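Local atomic coordinates of ABC transporter, substrate binding protein (Polyamine) (Agrobacterium tumefaciens, PDB entry 4EUO), a protein that binds gamma-aminobutyric acid selectively, as the periplasmic solute-binding component of an ABC transporter probably involved in its uptake. Residues F123-W137 against K168-S180. Residues are numbered along the deposited sequence; the frame is centred on the assembly and turned at random.
Sequences FDTAKFPGKRTFYKW and KLDTIKSDIIWWS
Phe-123 receives the methyl CD1 of Ile-172 over one ring face, 3.9 Å from the ring centroid, while Leu-169 CD2 meets the ring edge. Phe-123 O accepts from a water that also joins Lys-168 NZ and Thr-171 OG1. Further on, Thr-125 CG2 touches Ile-172 CG2. The Lys-131 chain, bent at chi2 and chi4 (-58° and -57°), crosses Asp-175 at about a right angle, CD and CE nearest OD1; a second conformer of this lysine makes the long salt bridge from NZ to Asp-175 OD1 doubtful. Arg-132 pairs in parallel with Ile-176: its N donates to Asp-175 O and its O accepts from Ile-177 N. The OG1 of Thr-133, turned anti to N, donates to Ile-177 O at 2.7 Å and lies at the edge of the Trp-179 indole. On the other side of the sheet, Phe-134 CE2 meets Ile-172 CD1 at 3.7 Å; Phe-134 O accepts from Trp-179 N. Tyr-135 then stacks, offset, on the six-membered ring of Trp-179, planes 28° apart, while its CA sits over the five-membered ring. Lys-136 N continues the ladder to Trp-179 O, and Trp-137 NE1 reaches an in-plane lone pair of Ser-180 O at 2.9 Å. Trp-179 NE1 bonds Ser-198 O. Tyr-135 OH bonds Glu-60 and the indole meets Trp-200 edge-to-face, both lining the GABA pocket, consistent with the stacked pair forming part of the second shell around the ligand.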
# COMPACT_ATOMS: atom_id res chain seq x y z
N PHE A 123 15.88 -14.18 0.44
CA PHE A 123 16.13 -14.82 1.72
C PHE A 123 17.45 -15.61 1.73
O PHE A 123 17.73 -16.26 2.73
CB PHE A 123 14.93 -15.70 2.13
CG PHE A 123 13.80 -14.89 2.75
CD1 PHE A 123 13.58 -14.93 4.12
CD2 PHE A 123 12.97 -14.12 1.96
CE1 PHE A 123 12.56 -14.16 4.70
CE2 PHE A 123 11.93 -13.37 2.54
CZ PHE A 123 11.73 -13.40 3.90
N ASP A 124 18.28 -15.49 0.68
CA ASP A 124 19.54 -16.24 0.61
C ASP A 124 20.70 -15.27 0.79
O ASP A 124 21.16 -14.67 -0.17
CB ASP A 124 19.64 -17.03 -0.70
CG ASP A 124 20.78 -18.03 -0.74
OD1 ASP A 124 21.78 -17.80 -0.06
OD2 ASP A 124 20.68 -19.02 -1.51
N THR A 125 21.15 -15.11 2.04
CA THR A 125 22.27 -14.22 2.35
C THR A 125 23.63 -14.74 1.89
O THR A 125 24.54 -13.93 1.76
CB THR A 125 22.29 -13.87 3.84
OG1 THR A 125 22.45 -15.08 4.59
CG2 THR A 125 21.03 -13.13 4.27
N ALA A 126 23.77 -16.05 1.63
CA ALA A 126 25.06 -16.56 1.14
C ALA A 126 25.26 -16.14 -0.31
O ALA A 126 26.32 -15.64 -0.68
CB ALA A 126 25.11 -18.07 1.26
N LYS A 127 24.23 -16.32 -1.12
CA LYS A 127 24.27 -16.02 -2.53
C LYS A 127 24.07 -14.55 -2.84
O LYS A 127 24.59 -14.06 -3.84
CB LYS A 127 23.24 -16.86 -3.24
CG LYS A 127 23.37 -16.86 -4.73
CD LYS A 127 23.23 -18.25 -5.20
CE LYS A 127 22.65 -18.34 -6.57
NZ LYS A 127 23.74 -18.63 -7.52
N PHE A 128 23.28 -13.85 -2.01
CA PHE A 128 22.97 -12.44 -2.20
C PHE A 128 23.29 -11.76 -0.90
O PHE A 128 22.40 -11.53 -0.08
CB PHE A 128 21.48 -12.28 -2.58
CG PHE A 128 21.12 -12.98 -3.87
CD1 PHE A 128 21.16 -12.31 -5.08
CD2 PHE A 128 20.72 -14.31 -3.86
CE1 PHE A 128 20.81 -12.96 -6.27
CE2 PHE A 128 20.42 -14.97 -5.06
CZ PHE A 128 20.49 -14.29 -6.26
N PRO A 129 24.58 -11.49 -0.65
CA PRO A 129 24.97 -10.97 0.66
C PRO A 129 24.52 -9.56 0.98
O PRO A 129 24.23 -8.78 0.08
CB PRO A 129 26.52 -11.07 0.66
CG PRO A 129 26.90 -11.15 -0.74
CD PRO A 129 25.77 -11.78 -1.50
N GLY A 130 24.51 -9.25 2.27
CA GLY A 130 24.30 -7.90 2.75
C GLY A 130 22.94 -7.61 3.33
O GLY A 130 22.17 -8.51 3.64
N LYS A 131 22.68 -6.32 3.49
CA LYS A 131 21.42 -5.91 4.08
C LYS A 131 20.29 -5.92 3.08
O LYS A 131 20.49 -5.66 1.90
CB LYS A 131 21.51 -4.55 4.80
CG LYS A 131 22.55 -4.45 5.92
CD LYS A 131 22.36 -5.47 7.05
CE LYS A 131 23.38 -5.31 8.16
NZ LYS A 131 24.78 -5.40 7.65
N ARG A 132 19.11 -6.28 3.57
CA ARG A 132 17.89 -6.29 2.76
C ARG A 132 16.83 -5.59 3.57
O ARG A 132 16.88 -5.59 4.79
CB ARG A 132 17.45 -7.71 2.35
CG ARG A 132 17.41 -8.72 3.48
CD ARG A 132 18.70 -9.57 3.51
NE ARG A 132 18.71 -10.52 2.38
CZ ARG A 132 19.79 -10.86 1.67
NH1 ARG A 132 20.99 -10.32 1.95
NH2 ARG A 132 19.69 -11.76 0.70
N THR A 133 15.86 -4.99 2.87
CA THR A 133 14.84 -4.20 3.57
C THR A 133 13.43 -4.72 3.40
O THR A 133 13.04 -5.20 2.33
CB THR A 133 15.01 -2.70 3.20
OG1 THR A 133 14.13 -1.93 4.01
CG2 THR A 133 14.71 -2.37 1.76
N PHE A 134 12.68 -4.63 4.48
CA PHE A 134 11.28 -5.08 4.56
C PHE A 134 10.50 -4.06 5.36
O PHE A 134 11.08 -3.36 6.21
CB PHE A 134 11.21 -6.42 5.30
CG PHE A 134 11.77 -7.58 4.51
CD1 PHE A 134 11.02 -8.22 3.53
CD2 PHE A 134 13.05 -8.04 4.77
CE1 PHE A 134 11.54 -9.31 2.83
CE2 PHE A 134 13.59 -9.10 4.02
CZ PHE A 134 12.82 -9.74 3.08
N TYR A 135 9.18 -4.07 5.15
CA TYR A 135 8.27 -3.16 5.84
C TYR A 135 8.23 -3.46 7.33
O TYR A 135 8.06 -4.60 7.75
CB TYR A 135 6.90 -3.33 5.22
CG TYR A 135 5.80 -2.38 5.61
CD1 TYR A 135 6.07 -1.04 5.86
CD2 TYR A 135 4.47 -2.78 5.57
CE1 TYR A 135 5.04 -0.13 6.10
CE2 TYR A 135 3.43 -1.88 5.79
CZ TYR A 135 3.73 -0.56 6.02
OH TYR A 135 2.71 0.33 6.22
N LYS A 136 8.34 -2.39 8.12
CA LYS A 136 8.40 -2.54 9.56
C LYS A 136 7.12 -2.95 10.23
O LYS A 136 7.14 -3.67 11.26
CB LYS A 136 8.85 -1.18 10.15
CG LYS A 136 9.16 -1.21 11.65
CD LYS A 136 9.79 0.13 12.05
CE LYS A 136 9.96 0.29 13.54
NZ LYS A 136 10.84 -0.76 14.11
N TRP A 137 5.99 -2.44 9.73
CA TRP A 137 4.72 -2.53 10.43
C TRP A 137 3.92 -3.75 10.10
O TRP A 137 4.01 -4.28 8.99
CB TRP A 137 3.89 -1.25 10.17
CG TRP A 137 4.65 0.02 10.43
CD1 TRP A 137 4.99 0.98 9.52
CD2 TRP A 137 5.22 0.44 11.68
NE1 TRP A 137 5.72 1.97 10.13
CE2 TRP A 137 5.89 1.66 11.45
CE3 TRP A 137 5.21 -0.10 12.97
CZ2 TRP A 137 6.56 2.36 12.47
CZ3 TRP A 137 5.90 0.58 13.99
CH2 TRP A 137 6.55 1.80 13.72
N LYS A 168 11.56 -18.72 9.17
CA LYS A 168 12.22 -18.35 7.94
C LYS A 168 12.82 -16.93 8.07
O LYS A 168 13.96 -16.68 7.66
CB LYS A 168 11.25 -18.42 6.75
CG LYS A 168 11.89 -18.12 5.37
CD LYS A 168 13.08 -19.04 5.02
CE LYS A 168 13.37 -18.89 3.57
NZ LYS A 168 14.58 -19.67 3.18
N LEU A 169 12.07 -15.99 8.64
CA LEU A 169 12.60 -14.64 8.88
C LEU A 169 13.81 -14.65 9.82
O LEU A 169 14.75 -13.89 9.61
CB LEU A 169 11.52 -13.70 9.42
CG LEU A 169 10.53 -13.27 8.35
CD1 LEU A 169 9.19 -12.89 8.99
CD2 LEU A 169 11.10 -12.12 7.51
N ASP A 170 13.81 -15.55 10.83
CA ASP A 170 14.95 -15.65 11.75
C ASP A 170 16.24 -15.95 11.02
O ASP A 170 17.30 -15.51 11.50
CB ASP A 170 14.69 -16.76 12.76
CG ASP A 170 13.80 -16.37 13.92
OD1 ASP A 170 13.56 -15.15 14.08
OD2 ASP A 170 13.35 -17.27 14.66
N THR A 171 16.20 -16.68 9.88
CA THR A 171 17.43 -17.01 9.16
C THR A 171 18.14 -15.79 8.59
O THR A 171 19.33 -15.87 8.24
CB THR A 171 17.17 -18.05 8.05
OG1 THR A 171 16.44 -17.44 6.96
CG2 THR A 171 16.47 -19.31 8.53
N ILE A 172 17.43 -14.64 8.45
CA ILE A 172 18.03 -13.44 7.87
C ILE A 172 17.82 -12.22 8.75
O ILE A 172 18.20 -11.13 8.33
CB ILE A 172 17.46 -13.15 6.45
CG1 ILE A 172 15.96 -12.80 6.49
CG2 ILE A 172 17.73 -14.33 5.51
CD1 ILE A 172 15.47 -12.04 5.24
N LYS A 173 17.25 -12.40 9.95
CA LYS A 173 16.85 -11.29 10.82
C LYS A 173 17.93 -10.25 11.03
O LYS A 173 17.65 -9.06 10.95
CB LYS A 173 16.31 -11.81 12.15
CG LYS A 173 15.45 -10.79 12.88
CD LYS A 173 14.96 -11.37 14.19
CE LYS A 173 13.99 -10.46 14.87
NZ LYS A 173 13.70 -10.98 16.24
N SER A 174 19.18 -10.68 11.30
CA SER A 174 20.25 -9.70 11.56
C SER A 174 20.66 -8.91 10.33
O SER A 174 21.38 -7.92 10.44
CB SER A 174 21.47 -10.36 12.20
OG SER A 174 22.15 -11.16 11.25
N ASP A 175 20.19 -9.34 9.14
CA ASP A 175 20.50 -8.64 7.90
C ASP A 175 19.35 -7.78 7.38
O ASP A 175 19.45 -7.21 6.29
CB ASP A 175 21.07 -9.58 6.83
CG ASP A 175 22.57 -9.85 7.07
OD1 ASP A 175 23.30 -8.90 7.46
OD2 ASP A 175 22.99 -11.00 6.86
N ILE A 176 18.32 -7.62 8.21
CA ILE A 176 17.19 -6.77 7.82
C ILE A 176 17.38 -5.33 8.33
O ILE A 176 17.68 -5.12 9.53
CB ILE A 176 15.85 -7.35 8.35
CG1 ILE A 176 15.56 -8.73 7.73
CG2 ILE A 176 14.68 -6.34 8.08
CD1 ILE A 176 14.34 -9.43 8.27
N ILE A 177 17.12 -4.36 7.47
CA ILE A 177 16.96 -2.98 7.88
C ILE A 177 15.47 -2.70 7.53
O ILE A 177 15.06 -2.87 6.36
CB ILE A 177 17.88 -1.99 7.15
CG1 ILE A 177 19.36 -2.29 7.46
CG2 ILE A 177 17.52 -0.53 7.57
CD1 ILE A 177 20.33 -1.40 6.75
N TRP A 178 14.68 -2.29 8.50
CA TRP A 178 13.26 -2.10 8.28
C TRP A 178 12.95 -0.75 7.69
O TRP A 178 13.64 0.22 8.01
CB TRP A 178 12.52 -2.23 9.63
CG TRP A 178 12.78 -3.53 10.31
CD1 TRP A 178 13.68 -3.78 11.32
CD2 TRP A 178 12.13 -4.77 10.04
NE1 TRP A 178 13.62 -5.10 11.69
CE2 TRP A 178 12.68 -5.74 10.91
CE3 TRP A 178 11.13 -5.18 9.12
CZ2 TRP A 178 12.26 -7.07 10.91
CZ3 TRP A 178 10.71 -6.49 9.13
CH2 TRP A 178 11.28 -7.43 10.01
N TRP A 179 11.93 -0.69 6.81
CA TRP A 179 11.46 0.61 6.31
C TRP A 179 10.12 0.91 6.97
O TRP A 179 9.19 0.10 6.98
CB TRP A 179 11.40 0.74 4.76
CG TRP A 179 10.64 -0.29 3.98
CD1 TRP A 179 11.15 -1.43 3.43
CD2 TRP A 179 9.27 -0.22 3.57
NE1 TRP A 179 10.19 -2.08 2.70
CE2 TRP A 179 9.02 -1.37 2.78
CE3 TRP A 179 8.24 0.71 3.76
CZ2 TRP A 179 7.79 -1.60 2.16
CZ3 TRP A 179 7.03 0.49 3.13
CH2 TRP A 179 6.80 -0.67 2.38
N SER A 180 10.05 2.13 7.55
CA SER A 180 8.84 2.58 8.25
C SER A 180 7.83 3.20 7.32
O SER A 180 6.67 3.33 7.70
CB SER A 180 9.20 3.61 9.30
OG SER A 180 9.98 2.99 10.31
O HOH W 1 16.67 -18.27 4.39
O HOH W 2 25.05 -11.08 4.44
O HOH W 3 4.04 3.27 7.01